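Local atomic coordinates of methionine gamma-lyase (Trichomonas vaginalis, PDB entry 1E5E), a protein that belongs to the Cys/Met metabolism family of PLP-dependent enzymes, shares the fold of the PLP-dependent aminotransferase clan and assembles from four chains. Residues 85-90 with 115-120; 91-96 with 180-185; 130-133 with 139-142; 151-156 with 162-167; 194-197 with 202-205. All coordinates share one frame; numbering follows the deposited sequence. Where two conformers were deposited one is given.

Overall arrangement
All five contacts involve the seven-stranded mixed sheet or the helices packed on it. Interactions 1 and 2 share helix 86-97 and touch the bound PPJ; their centres lie about 9 Å apart. Ile90 of interaction 1 packs on Asp184 of interaction 2, Ile90 CD1 lying 4.0 Å from Asp184 OD2. Interaction 2 is joined by backbone hydrogen bonds to interaction 4 through strand 148-154 and to interaction 5 through strand 202-206. Glu154 of interaction 4 also reaches PPJ. Interaction 3 lies at an outermost strand of the sheet within this chain, its centre about 20 Å from that of interaction 5. It meets interaction 4 through Asn133 OD1 and Lys162 NZ, 2.8 Å apart.

Interaction 1 of 5, residues 85-90 with 115-120; sequences SGMGAI and HALFEH. With PPJ (N-(hydroxy{3-hydroxy-2-methyl-5-[(phosphonooxy)methyl]pyridin-4-yl}methyl)norvaline), chain C.
Met87 and Ile90 of helix 86-97 meet Leu117 and Phe118 of helix 112-124. The helix segments cross at -38°, and apolar side chains bridge the space between them. Met87 can be followed outward. Its CB lies 3.7 Å from PPJ OP3, and CG also stays beside this phosphate oxygen. SD then passes 3.8 Å from PPJ C5A. The chain bends at its second and third torsions, which takes CE away from the ligand to Leu117 CD2 at 4.1 Å. Met87 and Leu117 pass alongside one another, running opposite ways. Ile90 divides its branches. Its CG2 packs on Leu117 CD2 at 3.9 Å and also touches the Phe118 ring at CE1. Its CD1 reaches the pyridine ring of PPJ, 3.8 Å from C6.

The backbone at the start of the helix holds the phosphate. Gly86 N donates to PPJ OP1 at 2.8 Å. Met87 N donates to PPJ OP3 at 2.8 Å, and this bond is fairly straight (162°). Ser85 is the N-cap: its OG accepts from Gly88 N, and it is also bonded to Gly242 O of the second subunit. The positive end of the helix dipole would probably favour the phosphate here. Arg58 of the second subunit also bonds PPJ. A phosphate set at the N-terminus of a glycine-containing helix is typical of the cofactor phosphate site in fold type I PLP enzymes.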
# COMPACT_ATOMS: atom_id res chain seq x y z
N SER A 85 6.77 16.52 2.27
CA SER A 85 7.59 16.65 3.45
C SER A 85 7.30 18.02 4.07
O SER A 85 6.86 18.95 3.40
CB SER A 85 9.09 16.53 3.28
OG SER A 85 9.57 17.59 2.47
N GLY A 86 7.50 18.03 5.38
CA GLY A 86 7.35 19.31 6.11
C GLY A 86 8.30 20.33 5.46
O GLY A 86 7.87 21.46 5.22
N MET A 87 9.54 19.96 5.09
CA MET A 87 10.40 20.97 4.42
C MET A 87 9.79 21.47 3.12
O MET A 87 9.83 22.66 2.75
CB MET A 87 11.81 20.38 4.19
CG MET A 87 12.69 20.19 5.42
SD MET A 87 12.56 21.57 6.61
CE MET A 87 13.23 22.92 5.61
N GLY A 88 9.15 20.52 2.38
CA GLY A 88 8.50 20.93 1.12
C GLY A 88 7.36 21.91 1.34
O GLY A 88 7.05 22.73 0.48
N ALA A 89 6.63 21.76 2.45
CA ALA A 89 5.55 22.67 2.78
C ALA A 89 6.16 24.05 3.08
O ALA A 89 5.68 25.03 2.51
CB ALA A 89 4.74 22.23 3.99
N ILE A 90 7.24 24.07 3.86
CA ILE A 90 7.89 25.34 4.16
C ILE A 90 8.46 26.00 2.89
O ILE A 90 8.22 27.19 2.62
CB ILE A 90 8.98 25.17 5.24
CG1 ILE A 90 8.33 24.77 6.60
CG2 ILE A 90 9.74 26.49 5.40
CD1 ILE A 90 9.30 23.98 7.46
N HIS A 115 16.29 26.34 9.41
CA HIS A 115 17.31 27.37 9.65
C HIS A 115 18.34 27.34 8.51
O HIS A 115 18.63 28.40 7.97
CB HIS A 115 18.02 27.11 10.99
CG HIS A 115 18.83 28.27 11.49
ND1 HIS A 115 20.09 28.60 10.97
CD2 HIS A 115 18.50 29.14 12.51
CE1 HIS A 115 20.49 29.66 11.66
NE2 HIS A 115 19.59 29.99 12.56
N ALA A 116 18.72 26.13 8.11
CA ALA A 116 19.66 26.02 6.97
C ALA A 116 19.06 26.50 5.66
O ALA A 116 19.65 27.23 4.85
CB ALA A 116 20.15 24.58 6.82
N LEU A 117 17.81 26.13 5.39
CA LEU A 117 17.09 26.57 4.20
C LEU A 117 17.16 28.12 4.10
O LEU A 117 17.51 28.74 3.09
CB LEU A 117 15.60 26.15 4.26
CG LEU A 117 14.64 26.78 3.26
CD1 LEU A 117 14.97 26.40 1.81
CD2 LEU A 117 13.17 26.42 3.55
N PHE A 118 16.79 28.73 5.22
CA PHE A 118 16.75 30.19 5.36
C PHE A 118 18.15 30.80 5.27
O PHE A 118 18.40 31.75 4.51
CB PHE A 118 16.00 30.56 6.64
CG PHE A 118 14.51 30.40 6.80
CD1 PHE A 118 13.76 29.80 5.80
CD2 PHE A 118 13.83 30.78 7.95
CE1 PHE A 118 12.40 29.66 5.94
CE2 PHE A 118 12.45 30.63 8.13
CZ PHE A 118 11.74 30.04 7.09
N GLU A 119 19.14 30.29 5.99
CA GLU A 119 20.45 30.90 6.09
C GLU A 119 21.28 30.72 4.82
O GLU A 119 21.96 31.65 4.43
CB GLU A 119 21.22 30.36 7.30
CG GLU A 119 22.58 31.02 7.49
CD GLU A 119 23.22 30.68 8.82
OE1 GLU A 119 23.06 29.60 9.41
OE2 GLU A 119 23.96 31.54 9.34
N HIS A 120 21.19 29.55 4.20
CA HIS A 120 21.98 29.26 3.03
C HIS A 120 21.31 29.28 1.68
O HIS A 120 21.82 29.92 0.75
CB HIS A 120 22.71 27.91 3.25
CG HIS A 120 23.57 27.98 4.48
ND1 HIS A 120 24.62 28.87 4.54
CD2 HIS A 120 23.57 27.32 5.65
CE1 HIS A 120 25.23 28.76 5.70
NE2 HIS A 120 24.61 27.82 6.39
N1 PPJ C . 9.05 21.66 10.95
C2 PPJ C . 9.30 21.18 12.19
C6 PPJ C . 9.59 21.08 9.85
C2A PPJ C . 9.17 21.90 13.39
C3 PPJ C . 9.99 19.95 12.24
O3 PPJ C . 10.35 19.58 13.44
C4 PPJ C . 10.37 19.24 11.10
C4A PPJ C . 11.08 18.01 11.27
C5 PPJ C . 10.24 19.83 9.84
N PPJ C . 11.81 17.72 12.36
C5A PPJ C . 10.43 19.15 8.60
OP4 PPJ C . 9.44 18.33 8.41
P PPJ C . 9.85 17.07 7.52
OP1 PPJ C . 8.49 16.26 7.33
OP2 PPJ C . 10.92 16.23 8.29
OP3 PPJ C . 10.42 17.50 6.11
CA PPJ C . 12.42 16.52 12.59
CB PPJ C . 13.18 15.82 11.54
C PPJ C . 13.08 16.45 13.85
CG PPJ C . 14.47 16.34 11.01
CD PPJ C . 15.56 15.60 11.62
O PPJ C . 13.10 17.52 14.57
OXT PPJ C . 13.24 15.32 14.48

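Interaction 2 of 5, residues 91-96 with 180-185; sequences AATVLT and LVIADN. With PPJ (N-(hydroxy{3-hydroxy-2-methyl-5-[(phosphonooxy)methyl]pyridin-4-yl}methyl)norvaline), chain C.
This is a small, buried, apolar helix-on-sheet contact, in which Thr93 and Val94 of helix 86-97 meet Ile182 in the central strand 180-184. The Thr93 and Ile182 side chains meet tip to tip, with Thr93 CG2 3.8 Å from Ile182 CD1. Val94 adds its CG1 to the same methyl, 4.2 Å from Ile182 CD1. One terminal methyl of the strand therefore carries the whole contact. The Ile182 side chain is extended beyond CG1 (chi2 174°), which brings CD1 out to the helix.

Thr93 shows its two branches to different surroundings. CG2 lies anti to the backbone N (chi1 of the hydroxyl branch -63°) and faces the strand. OG1 turns back and bonds Ala89 O, one helical turn earlier, so the buried hydroxyl is satisfied within its own helix.

A helix packed on a mixed, largely parallel sheet is the layered arrangement of the large domain in fold type I PLP enzymes. Two residues beyond Ile182 on the strand, Asp184 points its carboxylate at the ligand. Its OD2 lies 2.6 Å from the pyridine nitrogen N1 of PPJ, as is usual for the strand aspartate of this fold. The other oxygen, OD1, is bonded to Thr186 OG1, a second-shell partner that would help hold the carboxylate in this rotation. Val202 of the adjacent strand also packs on both Thr93 and Ile182.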
# COMPACT_ATOMS: atom_id res chain seq x y z
N ALA A 91 9.17 25.23 2.09
CA ALA A 91 9.83 25.72 0.91
C ALA A 91 8.81 26.16 -0.12
O ALA A 91 8.98 27.23 -0.72
CB ALA A 91 10.74 24.61 0.38
N ALA A 92 7.75 25.39 -0.37
CA ALA A 92 6.79 25.76 -1.41
C ALA A 92 6.12 27.07 -1.03
O ALA A 92 5.78 27.88 -1.90
CB ALA A 92 5.73 24.68 -1.61
N THR A 93 5.89 27.25 0.27
CA THR A 93 5.30 28.47 0.78
C THR A 93 6.27 29.63 0.62
O THR A 93 5.98 30.60 -0.07
CB THR A 93 4.93 28.27 2.27
OG1 THR A 93 3.94 27.22 2.34
CG2 THR A 93 4.45 29.56 2.92
N VAL A 94 7.46 29.59 1.24
CA VAL A 94 8.33 30.75 1.13
C VAL A 94 8.87 30.92 -0.29
O VAL A 94 9.10 32.09 -0.62
CB VAL A 94 9.48 30.81 2.15
CG1 VAL A 94 8.94 30.68 3.57
CG2 VAL A 94 10.55 29.78 1.87
N LEU A 95 9.03 29.92 -1.15
CA LEU A 95 9.55 30.16 -2.51
C LEU A 95 8.48 30.72 -3.43
O LEU A 95 8.81 31.32 -4.47
CB LEU A 95 10.25 28.96 -3.08
CG LEU A 95 11.49 28.49 -2.31
CD1 LEU A 95 11.98 27.18 -2.91
CD2 LEU A 95 12.62 29.55 -2.35
N THR A 96 7.20 30.59 -3.08
CA THR A 96 6.14 31.19 -3.85
C THR A 96 6.04 32.69 -3.52
O THR A 96 5.86 33.52 -4.41
CB THR A 96 4.76 30.59 -3.49
OG1 THR A 96 4.79 29.20 -3.84
CG2 THR A 96 3.59 31.23 -4.20
N LEU A 180 3.58 38.85 5.60
CA LEU A 180 2.87 37.59 5.93
C LEU A 180 3.49 36.96 7.17
O LEU A 180 4.72 36.83 7.24
CB LEU A 180 2.99 36.66 4.70
CG LEU A 180 1.98 37.04 3.60
CD1 LEU A 180 2.13 36.19 2.36
CD2 LEU A 180 0.55 36.94 4.15
N VAL A 181 2.64 36.61 8.12
CA VAL A 181 3.16 35.91 9.30
C VAL A 181 2.90 34.43 9.08
O VAL A 181 1.75 34.02 8.90
CB VAL A 181 2.52 36.39 10.61
CG1 VAL A 181 3.10 35.61 11.79
CG2 VAL A 181 2.86 37.90 10.72
N ILE A 182 3.92 33.62 9.23
CA ILE A 182 3.84 32.18 8.98
C ILE A 182 4.20 31.46 10.27
O ILE A 182 5.28 31.74 10.79
CB ILE A 182 4.79 31.76 7.83
CG1 ILE A 182 4.46 32.49 6.52
CG2 ILE A 182 4.73 30.25 7.63
CD1 ILE A 182 5.43 32.24 5.37
N ALA A 183 3.34 30.60 10.78
CA ALA A 183 3.70 29.87 12.02
C ALA A 183 3.87 28.38 11.73
O ALA A 183 3.02 27.88 10.98
CB ALA A 183 2.59 30.08 13.03
N ASP A 184 4.94 27.74 12.20
CA ASP A 184 5.07 26.28 12.01
C ASP A 184 4.47 25.65 13.26
O ASP A 184 5.00 25.73 14.38
CB ASP A 184 6.51 25.88 11.72
CG ASP A 184 6.74 24.38 11.64
OD1 ASP A 184 5.87 23.59 12.07
OD2 ASP A 184 7.85 23.98 11.22
N ASN A 185 3.29 25.06 13.11
CA ASN A 185 2.44 24.53 14.16
C ASN A 185 2.57 23.05 14.38
O ASN A 185 1.69 22.44 15.00
CB ASN A 185 0.97 24.90 13.84
CG ASN A 185 0.03 24.82 15.04
OD1 ASN A 185 0.46 25.13 16.16
ND2 ASN A 185 -1.23 24.38 14.87
N1 PPJ C . 9.05 21.66 10.95
C2 PPJ C . 9.30 21.18 12.19
C6 PPJ C . 9.59 21.08 9.85
C2A PPJ C . 9.17 21.90 13.39
C3 PPJ C . 9.99 19.95 12.24
O3 PPJ C . 10.35 19.58 13.44
C4 PPJ C . 10.37 19.24 11.10
C4A PPJ C . 11.08 18.01 11.27
C5 PPJ C . 10.24 19.83 9.84
N PPJ C . 11.81 17.72 12.36
C5A PPJ C . 10.43 19.15 8.60
OP4 PPJ C . 9.44 18.33 8.41
P PPJ C . 9.85 17.07 7.52
OP1 PPJ C . 8.49 16.26 7.33
OP2 PPJ C . 10.92 16.23 8.29
OP3 PPJ C . 10.42 17.50 6.11
CA PPJ C . 12.42 16.52 12.59
CB PPJ C . 13.18 15.82 11.54
C PPJ C . 13.08 16.45 13.85
CG PPJ C . 14.47 16.34 11.01
CD PPJ C . 15.56 15.60 11.62
O PPJ C . 13.10 17.52 14.57
OXT PPJ C . 13.24 15.32 14.48

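Interaction 3 of 5, residues 130-133 with 139-142; sequences DFIN and EVKK
Glu139 begins helix 139-143 and packs against Ile132, the last residue of strand 128-132, and Asn133 just after it. Its CB lies 3.5 Å from Asn133 O and 4.0 Å from Ile132 CD1. The chain bends at its second torsion (chi2 -58°), and the carboxylate reaches the strand side through a water. OE1 accepts from this water at 2.8 Å. The same water accepts from Asn133 N at 3.0 Å. The residue after the strand and the helix start are thus joined by one bridging water, with no direct hydrogen bond between the two segments. The backbone O of Glu139 lies 3.6 Å from Ile132 CD1 and is itself bonded to His143 ND1 further along the helix.

Val140 continues the apolar side. Ile132 CD1 sits 3.7 Å from Val140 CA and 4.0 Å from Val140 CG2. The isoleucine CG1 lies between the backbone N and the carbonyl carbon (chi1 62°), and from there CD1 extends to the helix backbone.

Lys142 comes one turn after Glu139. Its NZ makes a long ion pair with Glu139 OE2 within the helix. Asn133 turns its amide away from the helix; OD1 is bonded to Lys162 NZ and Ala135 N.

The arrangement is the strand-turn-helix start of a beta-alpha-beta crossover. It leads from strand 128-132, outermost in the sheet within this chain, to strand 148-154, with strand 103-107 between them.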
# COMPACT_ATOMS: atom_id res chain seq x y z
N ASP A 130 17.04 37.88 8.41
CA ASP A 130 17.56 38.14 9.74
C ASP A 130 16.93 37.14 10.71
O ASP A 130 15.72 36.92 10.69
CB ASP A 130 17.18 39.55 10.26
CG ASP A 130 17.91 40.62 9.44
OD1 ASP A 130 19.14 40.52 9.49
OD2 ASP A 130 17.31 41.42 8.71
N PHE A 131 17.74 36.60 11.61
CA PHE A 131 17.30 35.69 12.63
C PHE A 131 17.25 36.48 13.94
O PHE A 131 18.28 37.07 14.31
CB PHE A 131 18.29 34.54 12.77
CG PHE A 131 18.33 33.58 11.60
CD1 PHE A 131 17.28 32.69 11.39
CD2 PHE A 131 19.43 33.53 10.77
CE1 PHE A 131 17.33 31.77 10.35
CE2 PHE A 131 19.51 32.62 9.72
CZ PHE A 131 18.44 31.75 9.52
N ILE A 132 16.07 36.66 14.51
CA ILE A 132 15.94 37.41 15.75
C ILE A 132 15.23 36.60 16.82
O ILE A 132 14.83 35.48 16.54
CB ILE A 132 15.11 38.69 15.51
CG1 ILE A 132 13.70 38.32 15.04
CG2 ILE A 132 15.79 39.60 14.50
CD1 ILE A 132 12.73 39.50 15.04
N ASN A 133 15.10 37.14 18.03
CA ASN A 133 14.33 36.47 19.08
C ASN A 133 12.95 37.11 19.00
O ASN A 133 12.70 38.21 19.55
CB ASN A 133 14.90 36.56 20.49
CG ASN A 133 14.19 35.66 21.51
OD1 ASN A 133 13.08 35.22 21.23
ND2 ASN A 133 14.81 35.35 22.65
N GLU A 139 11.72 43.27 19.07
CA GLU A 139 12.63 42.78 18.04
C GLU A 139 12.02 42.70 16.65
O GLU A 139 12.73 43.04 15.70
CB GLU A 139 13.26 41.49 18.50
CG GLU A 139 14.20 41.64 19.69
CD GLU A 139 15.33 42.61 19.37
OE1 GLU A 139 16.26 42.23 18.64
OE2 GLU A 139 15.21 43.77 19.83
N VAL A 140 10.76 42.34 16.50
CA VAL A 140 10.15 42.21 15.19
C VAL A 140 10.09 43.57 14.52
O VAL A 140 10.72 43.77 13.48
CB VAL A 140 8.74 41.59 15.24
CG1 VAL A 140 8.05 41.75 13.89
CG2 VAL A 140 8.82 40.11 15.62
N LYS A 141 9.37 44.50 15.14
CA LYS A 141 9.24 45.83 14.59
C LYS A 141 10.59 46.48 14.30
O LYS A 141 10.76 47.10 13.24
CB LYS A 141 8.43 46.75 15.50
CG LYS A 141 7.34 47.44 14.67
CD LYS A 141 6.97 48.82 15.20
CE LYS A 141 6.30 49.64 14.11
NZ LYS A 141 7.05 49.52 12.82
N LYS A 142 11.61 46.29 15.15
CA LYS A 142 12.91 46.90 14.88
C LYS A 142 13.58 46.37 13.63
O LYS A 142 14.45 47.04 13.04
CB LYS A 142 13.85 46.72 16.08
CG LYS A 142 13.52 47.63 17.25
CD LYS A 142 14.24 47.21 18.54
CE LYS A 142 13.66 48.03 19.71
NZ LYS A 142 14.00 47.39 21.02
O HOH W 1 16.80 39.49 18.61

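Interaction 4 of 5, residues 151-156 with 162-167; sequences VYFETP and KIIDME
The Met166 chain runs roughly perpendicular to Phe153. Met166 CG comes 3.4 Å from Phe153 CE1. The sulfur SD sits in the plane of the ring at its edge, 4.9 Å from the centroid of Phe153 and 82° off the ring normal. This is a Met-aromatic contact of the edge type. Ile164 meets Phe153 obliquely near the root of the ring, with its CD1 3.6 Å from Phe153 CB. The same methyl lies 3.4 Å from Glu154 O.

Thr155 separates its branches between polar and apolar partners. OG1 is anti to the backbone N (chi1 178°) and accepts from Ile164 N at 2.9 Å, fairly straight at 158°. CG2 turns to Met166 SD at 3.9 Å. The buried hydroxyl of Thr155 thus holds the backbone of Ile164. Pro156 follows a cis peptide bond. Its ring and Ile163 run alongside in one direction, with CG 4.0 Å from Ile163 CD1. Pro156 CA also makes a CA-H...O contact with Lys162 O at 3.3 Å. Lys162 NZ forms a salt bridge with Asp107, beside its bond to Asn133.

Glu154 points the other way, near the bound PPJ, and its carboxylate is bonded to Tyr111 N and Asn158 N. The contact closes the turn from strand 148-154 into helix 166-174, the first half of a beta-alpha-beta unit completed by strand 180-184. Val169 of that helix packs on both Phe153 and Ile164.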
# COMPACT_ATOMS: atom_id res chain seq x y z
N VAL A 151 7.31 37.17 8.22
CA VAL A 151 7.82 37.00 9.58
C VAL A 151 7.49 35.52 9.91
O VAL A 151 6.32 35.14 9.85
CB VAL A 151 7.20 37.97 10.57
CG1 VAL A 151 7.63 37.57 11.97
CG2 VAL A 151 7.64 39.40 10.26
N TYR A 152 8.47 34.73 10.32
CA TYR A 152 8.31 33.29 10.48
C TYR A 152 8.79 32.84 11.85
O TYR A 152 9.84 33.33 12.29
CB TYR A 152 9.19 32.59 9.40
CG TYR A 152 9.10 31.08 9.35
CD1 TYR A 152 9.87 30.30 10.20
CD2 TYR A 152 8.25 30.43 8.46
CE1 TYR A 152 9.80 28.91 10.17
CE2 TYR A 152 8.17 29.05 8.39
CZ TYR A 152 8.92 28.30 9.26
OH TYR A 152 8.86 26.92 9.21
N PHE A 153 8.06 31.94 12.51
CA PHE A 153 8.47 31.42 13.80
C PHE A 153 7.86 30.04 14.08
O PHE A 153 6.93 29.61 13.39
CB PHE A 153 8.02 32.37 14.95
CG PHE A 153 6.57 32.65 14.96
CD1 PHE A 153 5.66 31.79 15.60
CD2 PHE A 153 6.05 33.82 14.45
CE1 PHE A 153 4.32 32.01 15.56
CE2 PHE A 153 4.69 34.08 14.46
CZ PHE A 153 3.82 33.18 15.04
N GLU A 154 8.35 29.40 15.13
CA GLU A 154 7.77 28.14 15.60
C GLU A 154 7.47 28.31 17.10
O GLU A 154 8.44 28.66 17.81
CB GLU A 154 8.79 27.00 15.60
CG GLU A 154 9.40 26.63 14.27
CD GLU A 154 10.49 25.59 14.32
OE1 GLU A 154 10.66 24.97 15.40
OE2 GLU A 154 11.26 25.42 13.33
N THR A 155 6.30 27.94 17.57
CA THR A 155 6.10 27.92 19.01
C THR A 155 5.19 26.76 19.39
O THR A 155 4.12 26.57 18.83
CB THR A 155 5.54 29.29 19.47
OG1 THR A 155 5.31 29.27 20.87
CG2 THR A 155 4.21 29.64 18.80
N PRO A 156 5.59 25.93 20.35
CA PRO A 156 6.89 26.05 21.02
C PRO A 156 8.02 25.73 20.07
O PRO A 156 7.81 24.91 19.14
CB PRO A 156 6.83 25.02 22.14
CG PRO A 156 5.38 24.67 22.32
CD PRO A 156 4.77 24.87 20.95
N LYS A 162 10.70 27.18 23.43
CA LYS A 162 10.51 28.59 23.75
C LYS A 162 9.10 28.98 23.30
O LYS A 162 8.70 28.58 22.21
CB LYS A 162 11.55 29.50 23.15
CG LYS A 162 11.27 31.00 23.17
CD LYS A 162 12.39 31.76 22.45
CE LYS A 162 12.42 31.51 20.95
NZ LYS A 162 13.29 32.59 20.31
N ILE A 163 8.38 29.73 24.13
CA ILE A 163 7.04 30.13 23.73
C ILE A 163 7.06 31.49 23.08
O ILE A 163 7.77 32.36 23.57
CB ILE A 163 6.08 30.20 24.96
CG1 ILE A 163 6.12 28.86 25.69
CG2 ILE A 163 4.68 30.60 24.56
CD1 ILE A 163 5.59 27.68 24.90
N ILE A 164 6.30 31.71 22.02
CA ILE A 164 6.29 33.02 21.38
C ILE A 164 4.88 33.54 21.45
O ILE A 164 3.94 32.81 21.14
CB ILE A 164 6.79 32.98 19.94
CG1 ILE A 164 8.28 32.59 19.89
CG2 ILE A 164 6.53 34.33 19.23
CD1 ILE A 164 8.60 32.03 18.52
N ASP A 165 4.72 34.78 21.88
CA ASP A 165 3.44 35.47 21.89
C ASP A 165 3.07 35.86 20.46
O ASP A 165 3.50 36.87 19.91
CB ASP A 165 3.53 36.70 22.80
CG ASP A 165 2.22 37.44 22.86
OD1 ASP A 165 1.34 37.32 21.99
OD2 ASP A 165 2.07 38.21 23.83
N MET A 166 2.25 35.02 19.84
CA MET A 166 1.84 35.15 18.45
C MET A 166 1.00 36.39 18.18
O MET A 166 1.24 37.04 17.15
CB MET A 166 1.02 33.91 17.99
CG MET A 166 1.88 32.66 17.91
SD MET A 166 1.10 31.24 17.12
CE MET A 166 -0.07 30.76 18.38
N GLU A 167 0.06 36.68 19.07
CA GLU A 167 -0.72 37.89 18.84
C GLU A 167 0.17 39.14 18.74
O GLU A 167 0.02 39.95 17.82
CB GLU A 167 -1.77 38.10 19.90
CG GLU A 167 -2.72 39.23 19.51
CD GLU A 167 -3.97 39.19 20.34
OE1 GLU A 167 -4.15 38.31 21.22
OE2 GLU A 167 -4.84 40.05 20.08

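Interaction 5 of 5, residues 194-197 with 202-205; sequences NPVD and VVVH
Val203 of strand 202-206 packs against Pro195 and Val196 of the loop before it, and one methyl does nearly all the touching. In Val203, CG1 is anti to the backbone N (chi1 177°) and CG2 is anti to the carbonyl carbon. That rotation presents CG2 to the pyrrolidine ring. It lies 3.9 Å from Pro195 CB, with CG and CD about as near, so it rests against three carbons of the ring. CG1 reaches the ring more loosely, 4.2 Å from Pro195 CG. The valine stands roughly perpendicular to the proline.

Val196 approaches Val203 at a similarly steep angle. Its CG1 stands anti to the carbonyl carbon (chi1 -58°) and lies 4.1 Å from Val203 CG2. Both loop residues belong to a 3-10 turn, in which Asp197 N donates to Asn194 O at 2.9 Å.

Polar groups beside this apolar patch share one partner. Asn194 ND2 and His205 NE2 are bonded to the two carboxylate oxygens of Glu75 on helix 62-75. Pro195 also packs on Ala183 of the neighbouring strand 180-184. The 3-10 turn lies in the connection between the parallel neighbours 180-184 and 202-206 and packs on Val203; these strands belong to the large-domain sheet of the fold type I PLP enzymes.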
# COMPACT_ATOMS: atom_id res chain seq x y z
N ASN A 194 -4.67 26.73 16.99
CA ASN A 194 -5.05 27.21 15.66
C ASN A 194 -4.43 28.60 15.55
O ASN A 194 -5.01 29.62 15.93
CB ASN A 194 -6.56 27.30 15.50
CG ASN A 194 -7.23 25.93 15.46
OD1 ASN A 194 -8.42 25.78 15.77
ND2 ASN A 194 -6.51 24.86 15.10
N PRO A 195 -3.20 28.72 15.06
CA PRO A 195 -2.51 29.99 15.03
C PRO A 195 -3.24 31.11 14.33
O PRO A 195 -3.05 32.26 14.78
CB PRO A 195 -1.14 29.70 14.42
CG PRO A 195 -0.98 28.20 14.60
CD PRO A 195 -2.35 27.60 14.58
N VAL A 196 -4.13 30.89 13.37
CA VAL A 196 -4.89 31.94 12.72
C VAL A 196 -5.76 32.69 13.74
O VAL A 196 -6.06 33.84 13.45
CB VAL A 196 -5.80 31.50 11.56
CG1 VAL A 196 -4.97 30.80 10.48
CG2 VAL A 196 -6.92 30.57 12.06
N ASP A 197 -6.14 32.10 14.87
CA ASP A 197 -6.89 32.74 15.90
C ASP A 197 -6.15 34.00 16.41
O ASP A 197 -6.76 34.88 17.02
CB ASP A 197 -7.11 31.87 17.14
CG ASP A 197 -8.08 30.71 16.93
OD1 ASP A 197 -8.85 30.75 15.95
OD2 ASP A 197 -8.04 29.77 17.75
N VAL A 202 -0.47 32.18 7.51
CA VAL A 202 -0.17 30.88 6.96
C VAL A 202 0.35 29.97 8.08
O VAL A 202 1.16 30.37 8.91
CB VAL A 202 0.94 30.91 5.87
CG1 VAL A 202 1.01 29.58 5.16
CG2 VAL A 202 0.76 32.01 4.84
N VAL A 203 -0.15 28.74 8.12
CA VAL A 203 0.25 27.75 9.12
C VAL A 203 0.82 26.56 8.39
O VAL A 203 0.20 26.03 7.44
CB VAL A 203 -0.94 27.29 10.00
CG1 VAL A 203 -0.51 26.19 10.99
CG2 VAL A 203 -1.58 28.47 10.75
N VAL A 204 2.05 26.14 8.74
CA VAL A 204 2.62 24.96 8.09
C VAL A 204 2.80 23.86 9.13
O VAL A 204 2.81 24.15 10.35
CB VAL A 204 3.96 25.29 7.42
CG1 VAL A 204 3.78 26.33 6.31
CG2 VAL A 204 4.98 25.86 8.43
N HIS A 205 2.93 22.61 8.67
CA HIS A 205 3.18 21.46 9.48
C HIS A 205 4.06 20.42 8.75
O HIS A 205 3.90 20.20 7.56
CB HIS A 205 1.94 20.59 9.80
CG HIS A 205 0.88 21.24 10.63
ND1 HIS A 205 0.86 21.13 12.01
CD2 HIS A 205 -0.18 22.00 10.30
CE1 HIS A 205 -0.18 21.79 12.47
NE2 HIS A 205 -0.82 22.34 11.45